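Local atomic coordinates of nitrite oxidoreductase subunit A (Kuenenia stuttgartiensis, PDB entry 7B04), a protein that forms the NarG-like molybdenum-containing subunit of nitrite oxidoreductase, a member of the molybdopterin oxidoreductase family that holds two MD1 ligands, a molybdenum atom and an iron/sulfur cluster. Residues R108-R113 / N714-I719; A177-S182 / A742-E747; H416-K421 / M1081-G1086; K486-D491 / S863-I868. One frame throughout, in Å; residues are numbered along the deposited sequence.

Interaction 1: R108-R113 / N714-I719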
loop_
_atom_site.group_PDB
_atom_site.type_symbol
_atom_site.label_atom_id
_atom_site.label_comp_id
_atom_site.label_asym_id
_atom_site.label_seq_id
_atom_site.Cartn_x
_atom_site.Cartn_y
_atom_site.Cartn_z
ATOM N N ARG B 108 -17.035 -4.700 17.533
ATOM C CA ARG B 108 -16.133 -5.558 16.775
ATOM C C ARG B 108 -16.153 -5.243 15.288
ATOM O O ARG B 108 -15.325 -5.787 14.548
ATOM C CB ARG B 108 -16.484 -7.040 16.956
ATOM C CG ARG B 108 -16.417 -7.564 18.371
ATOM C CD ARG B 108 -16.609 -9.076 18.409
ATOM N NE ARG B 108 -15.362 -9.815 18.233
ATOM C CZ ARG B 108 -14.697 -10.399 19.225
ATOM N NH1 ARG B 108 -15.160 -10.327 20.465
ATOM N NH2 ARG B 108 -13.570 -11.054 18.979
ATOM N N ASN B 109 -17.052 -4.365 14.838
ATOM C CA ASN B 109 -17.145 -4.036 13.421
ATOM C C ASN B 109 -15.980 -3.181 12.948
ATOM O O ASN B 109 -15.855 -2.942 11.743
ATOM C CB ASN B 109 -18.456 -3.312 13.127
ATOM C CG ASN B 109 -19.676 -4.191 13.321
ATOM O OD1 ASN B 109 -19.602 -5.414 13.199
ATOM N ND2 ASN B 109 -20.808 -3.572 13.624
ATOM N N TRP B 110 -15.100 -2.798 13.856
ATOM C CA TRP B 110 -13.952 -1.926 13.514
ATOM C C TRP B 110 -12.759 -2.780 13.092
ATOM O O TRP B 110 -11.836 -2.252 12.537
ATOM C CB TRP B 110 -13.603 -1.089 14.747
ATOM C CG TRP B 110 -14.283 0.235 14.895
ATOM C CD1 TRP B 110 -15.385 0.498 15.636
ATOM C CD2 TRP B 110 -13.866 1.503 14.365
ATOM N NE1 TRP B 110 -15.703 1.822 15.578
ATOM C CE2 TRP B 110 -14.790 2.461 14.802
ATOM C CE3 TRP B 110 -12.814 1.921 13.553
ATOM C CZ2 TRP B 110 -14.702 3.797 14.452
ATOM C CZ3 TRP B 110 -12.738 3.238 13.188
ATOM C CH2 TRP B 110 -13.667 4.162 13.637
ATOM N N ASN B 111 -12.848 -4.083 13.316
ATOM C CA ASN B 111 -11.785 -5.090 13.084
ATOM C C ASN B 111 -11.587 -5.341 11.592
ATOM O O ASN B 111 -12.499 -5.065 10.845
ATOM C CB ASN B 111 -12.159 -6.407 13.762
ATOM C CG ASN B 111 -11.959 -6.424 15.256
ATOM O OD1 ASN B 111 -11.538 -5.458 15.839
ATOM N ND2 ASN B 111 -12.265 -7.521 15.894
ATOM N N PRO B 112 -10.493 -5.984 11.134
ATOM C CA PRO B 112 -9.169 -5.981 11.762
ATOM C C PRO B 112 -8.409 -4.656 11.651
ATOM O O PRO B 112 -7.705 -4.310 12.517
ATOM C CB PRO B 112 -8.483 -7.147 11.071
ATOM C CG PRO B 112 -9.034 -7.111 9.707
ATOM C CD PRO B 112 -10.465 -6.710 9.893
ATOM N N ARG B 113 -8.551 -4.009 10.510
ATOM C CA ARG B 113 -8.016 -2.655 10.266
ATOM C C ARG B 113 -6.489 -2.528 10.344
ATOM O O ARG B 113 -5.994 -2.063 11.334
ATOM C CB ARG B 113 -8.882 -1.694 11.077
ATOM C CG ARG B 113 -8.202 -0.460 11.617
ATOM C CD ARG B 113 -9.241 0.112 12.504
ATOM N NE ARG B 113 -8.464 0.644 13.566
ATOM C CZ ARG B 113 -7.982 1.844 13.527
ATOM N NH1 ARG B 113 -7.271 2.305 14.532
ATOM N NH2 ARG B 113 -8.248 2.590 12.484
ATOM N N ASN B 714 -10.730 8.288 13.568
ATOM C CA ASN B 714 -11.186 7.313 14.588
ATOM C C ASN B 714 -11.181 7.985 15.959
ATOM O O ASN B 714 -10.359 8.853 16.195
ATOM C CB ASN B 714 -10.393 6.012 14.530
ATOM C CG ASN B 714 -8.959 6.214 14.924
ATOM O OD1 ASN B 714 -8.683 6.981 15.809
ATOM N ND2 ASN B 714 -8.041 5.542 14.276
ATOM N N PRO B 715 -12.053 7.577 16.888
ATOM C CA PRO B 715 -12.126 8.212 18.183
ATOM C C PRO B 715 -11.129 7.685 19.209
ATOM O O PRO B 715 -11.175 8.105 20.290
ATOM C CB PRO B 715 -13.519 7.790 18.630
ATOM C CG PRO B 715 -13.703 6.441 18.023
ATOM C CD PRO B 715 -13.054 6.555 16.672
ATOM N N PHE B 716 -10.295 6.740 18.816
ATOM C CA PHE B 716 -9.355 6.070 19.740
ATOM C C PHE B 716 -8.113 6.865 20.073
ATOM O O PHE B 716 -7.600 7.613 19.279
ATOM C CB PHE B 716 -8.858 4.771 19.130
ATOM C CG PHE B 716 -9.939 4.018 18.425
ATOM C CD1 PHE B 716 -11.222 4.050 18.904
ATOM C CD2 PHE B 716 -9.671 3.314 17.276
ATOM C CE1 PHE B 716 -12.226 3.371 18.252
ATOM C CE2 PHE B 716 -10.673 2.635 16.622
ATOM C CZ PHE B 716 -11.943 2.660 17.122
ATOM N N ILE B 717 -7.631 6.558 21.261
ATOM C CA ILE B 717 -6.391 7.036 21.858
ATOM C C ILE B 717 -5.462 5.841 22.002
ATOM O O ILE B 717 -5.876 4.785 22.493
ATOM C CB ILE B 717 -6.633 7.699 23.224
ATOM C CG1 ILE B 717 -7.498 8.949 23.077
ATOM C CG2 ILE B 717 -5.310 8.035 23.895
ATOM C CD1 ILE B 717 -7.973 9.487 24.404
ATOM N N GLN B 718 -4.212 5.998 21.574
ATOM C CA GLN B 718 -3.208 4.949 21.694
ATOM C C GLN B 718 -1.986 5.537 22.385
ATOM O O GLN B 718 -1.418 6.527 21.907
ATOM C CB GLN B 718 -2.836 4.359 20.324
ATOM C CG GLN B 718 -3.997 4.236 19.335
ATOM C CD GLN B 718 -4.583 2.834 19.246
ATOM O OE1 GLN B 718 -4.173 1.923 19.967
ATOM N NE2 GLN B 718 -5.541 2.656 18.341
ATOM N N ILE B 719 -1.580 4.921 23.496
ATOM C CA ILE B 719 -0.354 5.266 24.213
ATOM C C ILE B 719 0.520 4.020 24.239
ATOM O O ILE B 719 0.041 2.930 24.580
ATOM C CB ILE B 719 -0.615 5.757 25.649
ATOM C CG1 ILE B 719 -1.696 6.841 25.680
ATOM C CG2 ILE B 719 0.663 6.316 26.246
ATOM C CD1 ILE B 719 -1.817 7.551 27.026
#

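Interaction 2: A177-S182 / A742-E747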
loop_
_atom_site.group_PDB
_atom_site.type_symbol
_atom_site.label_atom_id
_atom_site.label_comp_id
_atom_site.label_asym_id
_atom_site.label_seq_id
_atom_site.Cartn_x
_atom_site.Cartn_y
_atom_site.Cartn_z
ATOM N N ALA B 177 27.724 15.507 18.016
ATOM C CA ALA B 177 26.651 15.976 17.146
ATOM C C ALA B 177 25.868 17.101 17.806
ATOM O O ALA B 177 25.502 18.084 17.153
ATOM C CB ALA B 177 25.725 14.810 16.783
ATOM N N PHE B 178 25.578 16.962 19.098
ATOM C CA PHE B 178 24.876 18.024 19.820
ATOM C C PHE B 178 25.710 19.298 19.904
ATOM O O PHE B 178 25.194 20.403 19.702
ATOM C CB PHE B 178 24.531 17.570 21.239
ATOM C CG PHE B 178 23.388 16.614 21.322
ATOM C CD1 PHE B 178 22.289 16.744 20.494
ATOM C CD2 PHE B 178 23.401 15.591 22.255
ATOM C CE1 PHE B 178 21.229 15.863 20.586
ATOM C CE2 PHE B 178 22.339 14.702 22.348
ATOM C CZ PHE B 178 21.252 14.844 21.509
ATOM N N THR B 179 27.010 19.161 20.182
ATOM C CA THR B 179 27.863 20.325 20.418
ATOM C C THR B 179 28.016 21.168 19.159
ATOM O O THR B 179 27.871 22.393 19.204
ATOM C CB THR B 179 29.233 19.879 20.939
ATOM O OG1 THR B 179 29.053 18.993 22.049
ATOM C CG2 THR B 179 30.025 21.088 21.420
ATOM N N TYR B 180 28.326 20.532 18.027
ATOM C CA TYR B 180 28.418 21.271 16.770
ATOM C C TYR B 180 27.088 21.932 16.411
ATOM O O TYR B 180 27.055 23.094 15.991
ATOM C CB TYR B 180 28.865 20.341 15.642
ATOM C CG TYR B 180 30.350 20.082 15.604
ATOM C CD1 TYR B 180 31.225 21.036 15.106
ATOM C CD2 TYR B 180 30.877 18.885 16.066
ATOM C CE1 TYR B 180 32.585 20.806 15.068
ATOM C CE2 TYR B 180 32.237 18.645 16.032
ATOM C CZ TYR B 180 33.086 19.609 15.532
ATOM O OH TYR B 180 34.441 19.373 15.496
ATOM N N ALA B 181 25.982 21.203 16.571
ATOM C CA ALA B 181 24.668 21.755 16.254
ATOM C C ALA B 181 24.330 22.944 17.146
ATOM O O ALA B 181 23.854 23.979 16.664
ATOM C CB ALA B 181 23.601 20.669 16.380
ATOM N N SER B 182 24.573 22.818 18.452
ATOM C CA SER B 182 24.260 23.910 19.369
ATOM C C SER B 182 25.125 25.133 19.090
ATOM O O SER B 182 24.622 26.263 19.064
ATOM C CB SER B 182 24.427 23.444 20.814
ATOM O OG SER B 182 23.479 22.441 21.135
ATOM N N ALA B 742 18.666 20.764 23.827
ATOM C CA ALA B 742 18.427 21.900 24.709
ATOM C C ALA B 742 19.461 21.947 25.824
ATOM O O ALA B 742 19.912 23.030 26.217
ATOM C CB ALA B 742 17.013 21.836 25.282
ATOM N N SER B 743 19.841 20.781 26.353
ATOM C CA SER B 743 20.807 20.742 27.443
ATOM C C SER B 743 22.159 21.280 26.995
ATOM O O SER B 743 22.824 22.009 27.740
ATOM C CB SER B 743 20.948 19.314 27.969
ATOM O OG SER B 743 19.719 18.838 28.489
ATOM N N LYS B 744 22.583 20.933 25.777
ATOM C CA LYS B 744 23.850 21.445 25.269
ATOM C C LYS B 744 23.780 22.944 25.013
ATOM O O LYS B 744 24.775 23.651 25.209
ATOM C CB LYS B 744 24.250 20.699 23.996
ATOM C CG LYS B 744 25.623 21.075 23.455
ATOM C CD LYS B 744 26.728 20.725 24.442
ATOM C CE LYS B 744 26.917 19.220 24.562
ATOM N NZ LYS B 744 28.048 18.874 25.468
ATOM N N LEU B 745 22.617 23.448 24.590
ATOM C CA LEU B 745 22.436 24.893 24.494
ATOM C C LEU B 745 22.568 25.546 25.862
ATOM O O LEU B 745 23.160 26.625 25.991
ATOM C CB LEU B 745 21.075 25.217 23.875
ATOM C CG LEU B 745 20.909 24.977 22.374
ATOM C CD1 LEU B 745 19.458 25.166 21.966
ATOM C CD2 LEU B 745 21.816 25.899 21.576
ATOM N N GLY B 746 22.031 24.902 26.900
ATOM C CA GLY B 746 22.198 25.418 28.245
ATOM C C GLY B 746 23.611 25.257 28.761
ATOM O O GLY B 746 24.103 26.105 29.510
ATOM N N GLU B 747 24.278 24.168 28.376
ATOM C CA GLU B 747 25.663 23.966 28.785
ATOM C C GLU B 747 26.580 25.008 28.156
ATOM O O GLU B 747 27.489 25.523 28.817
ATOM C CB GLU B 747 26.113 22.554 28.410
ATOM C CG GLU B 747 27.529 22.209 28.837
ATOM C CD GLU B 747 27.911 20.787 28.477
ATOM O OE1 GLU B 747 27.069 20.073 27.892
ATOM O OE2 GLU B 747 29.054 20.382 28.779
#

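Interaction 3: H416-K421 / M1081-G1086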
loop_
_atom_site.group_PDB
_atom_site.type_symbol
_atom_site.label_atom_id
_atom_site.label_comp_id
_atom_site.label_asym_id
_atom_site.label_seq_id
_atom_site.Cartn_x
_atom_site.Cartn_y
_atom_site.Cartn_z
ATOM N N HIS B 416 -19.972 32.059 25.832
ATOM C CA HIS B 416 -19.830 31.047 26.872
ATOM C C HIS B 416 -19.357 29.706 26.325
ATOM O O HIS B 416 -18.723 28.938 27.056
ATOM C CB HIS B 416 -21.158 30.860 27.608
ATOM C CG HIS B 416 -21.576 32.049 28.413
ATOM N ND1 HIS B 416 -20.993 32.375 29.619
ATOM C CD2 HIS B 416 -22.527 32.988 28.190
ATOM C CE1 HIS B 416 -21.563 33.465 30.101
ATOM N NE2 HIS B 416 -22.497 33.857 29.253
ATOM N N ILE B 417 -19.642 29.404 25.062
ATOM C CA ILE B 417 -19.256 28.140 24.445
ATOM C C ILE B 417 -18.137 28.337 23.427
ATOM O O ILE B 417 -17.149 27.603 23.428
ATOM C CB ILE B 417 -20.475 27.440 23.803
ATOM C CG1 ILE B 417 -21.404 26.889 24.885
ATOM C CG2 ILE B 417 -20.026 26.322 22.873
ATOM C CD1 ILE B 417 -22.707 26.335 24.347
ATOM N N GLN B 418 -18.270 29.339 22.560
ATOM C CA GLN B 418 -17.327 29.539 21.469
ATOM C C GLN B 418 -16.225 30.540 21.802
ATOM O O GLN B 418 -15.255 30.640 21.043
ATOM C CB GLN B 418 -18.080 29.966 20.203
ATOM C CG GLN B 418 -18.958 28.847 19.646
ATOM C CD GLN B 418 -19.690 29.224 18.371
ATOM O OE1 GLN B 418 -19.640 30.370 17.926
ATOM N NE2 GLN B 418 -20.373 28.253 17.775
ATOM N N GLY B 419 -16.353 31.282 22.898
ATOM C CA GLY B 419 -15.279 32.143 23.367
ATOM C C GLY B 419 -15.050 33.406 22.566
ATOM O O GLY B 419 -13.897 33.753 22.278
ATOM N N LEU B 420 -16.116 34.116 22.211
ATOM C CA LEU B 420 -16.012 35.378 21.491
ATOM C C LEU B 420 -15.647 36.521 22.434
ATOM O O LEU B 420 -15.941 36.488 23.631
ATOM C CB LEU B 420 -17.320 35.687 20.767
ATOM C CG LEU B 420 -17.363 36.837 19.763
ATOM C CD1 LEU B 420 -16.329 36.631 18.670
ATOM C CD2 LEU B 420 -18.757 36.959 19.164
ATOM N N LYS B 421 -14.953 37.515 21.888
ATOM C CA LYS B 421 -14.507 38.684 22.635
ATOM C C LYS B 421 -15.224 39.936 22.143
ATOM O O LYS B 421 -15.678 39.995 20.996
ATOM C CB LYS B 421 -12.997 38.879 22.501
ATOM C CG LYS B 421 -12.175 38.181 23.568
ATOM N N MET B 1081 -11.241 26.815 22.002
ATOM C CA MET B 1081 -12.610 27.233 21.721
ATOM C C MET B 1081 -12.666 28.753 21.692
ATOM O O MET B 1081 -13.240 29.384 22.586
ATOM C CB MET B 1081 -13.582 26.676 22.764
ATOM C CG MET B 1081 -13.812 25.177 22.674
ATOM S SD MET B 1081 -14.574 24.678 21.117
ATOM C CE MET B 1081 -16.230 25.329 21.313
ATOM N N LYS B 1082 -12.057 29.343 20.666
ATOM C CA LYS B 1082 -11.941 30.786 20.544
ATOM C C LYS B 1082 -11.898 31.146 19.067
ATOM O O LYS B 1082 -11.784 30.280 18.195
ATOM C CB LYS B 1082 -10.696 31.308 21.266
ATOM C CG LYS B 1082 -9.398 30.761 20.697
ATOM C CD LYS B 1082 -8.194 31.202 21.511
ATOM C CE LYS B 1082 -6.910 30.620 20.940
ATOM N NZ LYS B 1082 -5.716 31.012 21.737
ATOM N N PHE B 1083 -11.994 32.441 18.796
ATOM C CA PHE B 1083 -11.975 32.961 17.441
ATOM C C PHE B 1083 -10.710 33.770 17.202
ATOM O O PHE B 1083 -10.111 34.317 18.133
ATOM C CB PHE B 1083 -13.192 33.842 17.162
ATOM C CG PHE B 1083 -14.488 33.099 17.185
ATOM C CD1 PHE B 1083 -14.866 32.306 16.115
ATOM C CD2 PHE B 1083 -15.329 33.188 18.281
ATOM C CE1 PHE B 1083 -16.061 31.618 16.136
ATOM C CE2 PHE B 1083 -16.526 32.503 18.307
ATOM C CZ PHE B 1083 -16.889 31.715 17.236
ATOM N N ILE B 1084 -10.309 33.838 15.934
ATOM C CA ILE B 1084 -9.156 34.619 15.512
ATOM C C ILE B 1084 -9.468 35.248 14.161
ATOM O O ILE B 1084 -10.437 34.889 13.485
ATOM C CB ILE B 1084 -7.875 33.769 15.401
ATOM C CG1 ILE B 1084 -8.098 32.668 14.381
ATOM C CG2 ILE B 1084 -7.457 33.180 16.739
ATOM C CD1 ILE B 1084 -6.845 32.007 13.983
ATOM N N PHE B 1085 -8.612 36.193 13.774
ATOM C CA PHE B 1085 -8.665 36.860 12.481
ATOM C C PHE B 1085 -7.346 36.595 11.768
ATOM O O PHE B 1085 -6.270 36.724 12.367
ATOM C CB PHE B 1085 -8.881 38.387 12.624
ATOM C CG PHE B 1085 -10.316 38.797 12.899
ATOM C CD1 PHE B 1085 -11.310 38.648 11.943
ATOM C CD2 PHE B 1085 -10.659 39.351 14.125
ATOM C CE1 PHE B 1085 -12.623 39.034 12.219
ATOM C CE2 PHE B 1085 -11.967 39.730 14.400
ATOM C CZ PHE B 1085 -12.946 39.570 13.448
ATOM N N GLY B 1086 -7.410 36.284 10.486
ATOM C CA GLY B 1086 -6.163 36.099 9.739
ATOM C C GLY B 1086 -5.592 34.713 9.862
ATOM O O GLY B 1086 -6.293 33.816 10.260
#

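Interaction 4: K486-D491 / S863-I868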
loop_
_atom_site.group_PDB
_atom_site.type_symbol
_atom_site.label_atom_id
_atom_site.label_comp_id
_atom_site.label_asym_id
_atom_site.label_seq_id
_atom_site.Cartn_x
_atom_site.Cartn_y
_atom_site.Cartn_z
ATOM N N LYS B 486 -29.489 32.881 -7.947
ATOM C CA LYS B 486 -30.374 32.588 -9.099
ATOM C C LYS B 486 -29.828 33.308 -10.330
ATOM O O LYS B 486 -29.920 32.758 -11.405
ATOM C CB LYS B 486 -31.755 33.161 -8.784
ATOM C CG LYS B 486 -32.854 32.155 -8.502
ATOM C CD LYS B 486 -34.087 32.829 -7.972
ATOM C CE LYS B 486 -35.025 31.900 -7.240
ATOM N NZ LYS B 486 -35.457 32.488 -5.955
ATOM N N ILE B 487 -29.343 34.530 -10.170
ATOM C CA ILE B 487 -28.737 35.243 -11.281
ATOM C C ILE B 487 -27.309 34.774 -11.505
ATOM O O ILE B 487 -26.802 34.839 -12.631
ATOM C CB ILE B 487 -28.850 36.764 -11.066
ATOM C CG1 ILE B 487 -30.164 37.061 -10.341
ATOM C CG2 ILE B 487 -28.877 37.466 -12.403
ATOM C CD1 ILE B 487 -30.510 38.524 -10.199
ATOM N N HIS B 488 -26.621 34.321 -10.457
ATOM C CA HIS B 488 -25.264 33.814 -10.660
ATOM C C HIS B 488 -25.283 32.518 -11.462
ATOM O O HIS B 488 -24.406 32.283 -12.298
ATOM C CB HIS B 488 -24.552 33.576 -9.326
ATOM C CG HIS B 488 -23.118 33.159 -9.475
ATOM N ND1 HIS B 488 -22.247 33.778 -10.348
ATOM C CD2 HIS B 488 -22.415 32.163 -8.884
ATOM C CE1 HIS B 488 -21.065 33.195 -10.269
ATOM N NE2 HIS B 488 -21.141 32.212 -9.391
ATOM N N LEU B 489 -26.283 31.667 -11.231
ATOM C CA LEU B 489 -26.318 30.332 -11.811
ATOM C C LEU B 489 -26.798 30.303 -13.258
ATOM O O LEU B 489 -26.926 29.203 -13.820
ATOM C CB LEU B 489 -27.221 29.442 -10.956
ATOM C CG LEU B 489 -26.710 29.074 -9.564
ATOM C CD1 LEU B 489 -27.826 28.496 -8.698
ATOM C CD2 LEU B 489 -25.562 28.090 -9.680
ATOM N N ARG B 490 -27.041 31.458 -13.880
ATOM C CA ARG B 490 -27.446 31.478 -15.285
ATOM C C ARG B 490 -26.319 31.061 -16.222
ATOM O O ARG B 490 -26.585 30.670 -17.366
ATOM C CB ARG B 490 -27.951 32.870 -15.669
ATOM N N ASP B 491 -25.067 31.189 -15.784
ATOM C CA ASP B 491 -23.915 30.757 -16.561
ATOM C C ASP B 491 -23.607 29.281 -16.389
ATOM O O ASP B 491 -22.668 28.775 -17.012
ATOM C CB ASP B 491 -22.683 31.580 -16.209
ATOM C CG ASP B 491 -22.896 33.054 -16.465
ATOM O OD1 ASP B 491 -24.034 33.446 -16.806
ATOM O OD2 ASP B 491 -21.926 33.818 -16.356
ATOM N N SER B 863 -17.798 33.625 -15.737
ATOM C CA SER B 863 -19.081 34.141 -15.277
ATOM C C SER B 863 -19.396 35.424 -16.031
ATOM O O SER B 863 -18.501 36.095 -16.553
ATOM C CB SER B 863 -19.084 34.403 -13.765
ATOM O OG SER B 863 -20.339 34.904 -13.337
ATOM N N THR B 864 -20.690 35.745 -16.097
ATOM C CA THR B 864 -21.162 37.032 -16.595
ATOM C C THR B 864 -21.899 37.814 -15.519
ATOM O O THR B 864 -22.508 38.848 -15.823
ATOM C CB THR B 864 -22.075 36.854 -17.813
ATOM O OG1 THR B 864 -23.229 36.090 -17.445
ATOM C CG2 THR B 864 -21.341 36.147 -18.930
ATOM N N ASN B 865 -21.874 37.338 -14.281
ATOM C CA ASN B 865 -22.566 37.987 -13.179
ATOM C C ASN B 865 -22.084 39.425 -13.031
ATOM O O ASN B 865 -20.883 39.648 -12.814
ATOM C CB ASN B 865 -22.322 37.208 -11.888
ATOM C CG ASN B 865 -23.223 37.653 -10.751
ATOM O OD1 ASN B 865 -24.046 38.554 -10.907
ATOM N ND2 ASN B 865 -23.070 37.017 -9.594
ATOM N N PRO B 866 -22.967 40.423 -13.143
ATOM C CA PRO B 866 -22.538 41.811 -12.909
ATOM C C PRO B 866 -22.200 42.092 -11.458
ATOM O O PRO B 866 -21.704 43.185 -11.154
ATOM C CB PRO B 866 -23.749 42.634 -13.365
ATOM C CG PRO B 866 -24.910 41.711 -13.192
ATOM C CD PRO B 866 -24.391 40.335 -13.508
ATOM N N TYR B 867 -22.452 41.143 -10.561
ATOM C CA TYR B 867 -22.153 41.287 -9.145
ATOM C C TYR B 867 -20.797 40.707 -8.774
ATOM O O TYR B 867 -20.418 40.748 -7.600
ATOM C CB TYR B 867 -23.271 40.635 -8.331
ATOM C CG TYR B 867 -24.622 41.161 -8.755
ATOM C CD1 TYR B 867 -24.807 42.517 -8.993
ATOM C CD2 TYR B 867 -25.694 40.306 -8.968
ATOM C CE1 TYR B 867 -26.027 43.013 -9.399
ATOM C CE2 TYR B 867 -26.919 40.792 -9.383
ATOM C CZ TYR B 867 -27.080 42.148 -9.595
ATOM O OH TYR B 867 -28.297 42.646 -9.999
ATOM N N ILE B 868 -20.075 40.150 -9.741
ATOM C CA ILE B 868 -18.664 39.822 -9.596
ATOM C C ILE B 868 -17.889 40.960 -10.245
ATOM O O ILE B 868 -17.964 41.155 -11.463
ATOM C CB ILE B 868 -18.320 38.471 -10.237
ATOM C CG1 ILE B 868 -19.114 37.343 -9.578
ATOM C CG2 ILE B 868 -16.824 38.206 -10.144
ATOM C CD1 ILE B 868 -19.036 36.030 -10.327
#

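Interaction 1: R108-R113 / N714-I719
Trp110 receives the edge of Phe716 on its indole face, a T-shaped pair that joins the loop ahead of the iron/sulfur-cluster residue Cys115 to the strand 716-720, the central strand of a three-stranded antiparallel sheet. The planes stand at 66° with the six-membered ring centroids 4.7 Å apart. Phe716 CZ sits above the middle of the indole, 3.6 Å from Trp110 CD2, and the two side chains approach from opposite directions. Phe716 reaches it with CG anti to its carbonyl carbon (chi1 -41°). Pro715 CD, 3.9 Å from Trp110 CZ2, and Asn714 CB extend the apolar cover obliquely, while Trp110 NE1 is bonded outside the segments to Tyr806 OH.

Further along the loop, Arg113 reaches the same phenyl ring after a bend at its third side-chain torsion. Phe716 CE2 lies over one guanidinium face, offset toward its rim, with the two planes 79° apart. The guanidinium is fixed by Glu316 in a salt bridge, the carbonyl of His73 and the ring of His95. Its side chain comes to about 6 Å from the iron/sulfur cluster, so its charge may influence the cluster's electrostatics. Where the guanidinium crosses the amide of Asn714 at nearly a right angle, Arg113 NH1 is 3.3 Å from Asn714 ND2; these two donors converge on one carbonyl, His73 O, which NH1 hydrogen-bonds and ND2 meets in a weak bond.

Interaction 2: A177-S182 / A742-E747
This is a buried helix-helix packing contact in which Lys744 of helix 734-749 lies against Phe178, Thr179 and Ser182 of helix 174-191. The axes of the short segments pass 9.0 Å apart and cross at -63°, and the two segments touch over a small patch.

Lys744 does most of the touching. Its CG is anti to the backbone N (chi1 -175°), and bends at the next two torsions fold the chain along the neighbouring helix. Near its base, CB lies 3.4 Å from Ser182 OG and 4.2 Å from Phe178 CB. Farther out, Lys744 CE passes 3.3 Å from Thr179 OG1, the two side chains crossing at a slant; that hydroxyl is hydrogen-bonded to Asp175 O of its own helix. The ammonium continues to two carboxylates: NZ is 2.9 Å from Glu747 OE1 in a salt bridge one turn along its own helix, met from above the carboxylate plane, and it forms a second salt bridge with Asp175. A buried lysine stem thus carries its charge to acidic partners on both helices.

Ser182 OG donates to Phe178 O at 3.0 Å, a bond to the carbonyl one turn back that already accepts from Ser182 N. The hydroxyl is thus bonded within its own helix while its flank touches the base of Lys744; Ser182 CB meets Leu745 CD2, 3.7 Å away.

Ala177, Tyr180 and Ala181 meanwhile pack on strand 693-696. Helix 174-191 is therefore sandwiched between the seven-stranded mixed sheet containing that strand and helix 734-749, the layered arrangement of an alpha/beta domain.

Interaction 3: H416-K421 / M1081-G1086
Phe1083 carries the aromatic part of the contact, its ring edge turned toward Gln418. Gln418 OE1 lies in the plane of that ring, 3.1 Å from Phe1083 CZ, while the amide plane itself is tilted by 70° to it. The side chain is extended beyond CG, and the other end of the amide, NE2, is hydrogen-bonded to Pro820 O. Phe1074 stacks on the same phenyl ring; it leads into strand 1075-1076, the antiparallel partner of strand 1083-1084 in a two-stranded hairpin, so the loop between two helices packs on the hairpin's returning arm.

Apolar contacts flank this pair. Leu420 CD1 meets the ring obliquely, 3.6 Å from Phe1083 CD2. At the other end, Met1081, bent at its second and third torsions, brings CE against Ile417 O at 3.2 Å, with Ile417 CG2 4.2 Å from that methyl; Tyr407 of the neighbouring subunit B packs on both residues.

Between the backbones run two CA-H...O contacts. Lys1082 CA is 3.4 Å from Gln418 O, and Gly419 CA is 3.5 Å from Met1081 O. Gly419, the first residue after helix 413-416 to leave helical backbone angles, has positive phi and no side chain to meet Met1081 O, and its CA comes 4.6 Å from Lys1082 CA.

Interaction 4: K486-D491 / S863-I868
His488 turns the edge of its imidazole toward Ser863, with CE1 3.6 Å from Ser863 OG near the ring plane. Asn865 ND2 and Ile868 CD1 reach the same ring obliquely, the latter 3.5 Å from His488 CE1. At the other flat group, the Tyr867 ring, Ile487 CD1 approaches the edge, 4.3 Å from Tyr867 CE2, and Pro866 CG lies over the centre of one face.

The contact joins the C-terminal end of helix 481-488, and the 3-10 turn after it, to a loop folded by an ST turn that runs into an Asx turn lying within a type I beta turn, 865-868. Ser863 OG accepts from Asn865 N in the ST turn, a bond nearly straight at 168°. Asn865 OD1 accepts from Tyr867 N in the Asx turn, with the donor well above the amide plane. The hydroxyl and amide that line the imidazole are thereby held by their own loop.

His488 comes within range because its CG is anti to the backbone N (chi1 -175°), which swings the ring from the helix toward the loop. Its NE2 is bonded to Ile845 O, and Phe844 packs against the ring, so the imidazole is held from the side of the 844-846 loop as well.

Beyond the helix, Asp491 carries the polar end of the contact. Its carboxylate faces Thr864, whose backbone N is modelled too close to Asp491 OD2 for that distance to be trusted. The threonine hydroxyl faces both carboxylate oxygens, with Thr864 OG1 2.8 Å from Asp491 OD1 and equally 2.8 Å from Asp491 OD2.

The four contacts are spread through the chain without touching. Interaction 1 lies beside the iron/sulfur cluster; the centre of interaction 2 lies about 40 Å, and that of interaction 3 about 32 Å, from the centre of interaction 1. Interactions 2 and 4 are farthest apart, 61 Å between centres and on opposite sides of the chain's centre. Strand 716-720 of interaction 1 is followed in sequence by helix 734-749 of interaction 2. The first segments come in the order 108-113, 177-182, 416-421, 486-491, and their partners all follow residue 700. Most of the loops so closed cross, although interaction 4 nests inside interaction 3. Early and late parts of the sequence are thus interwoven. Interactions 1 and 3 also border subunit B.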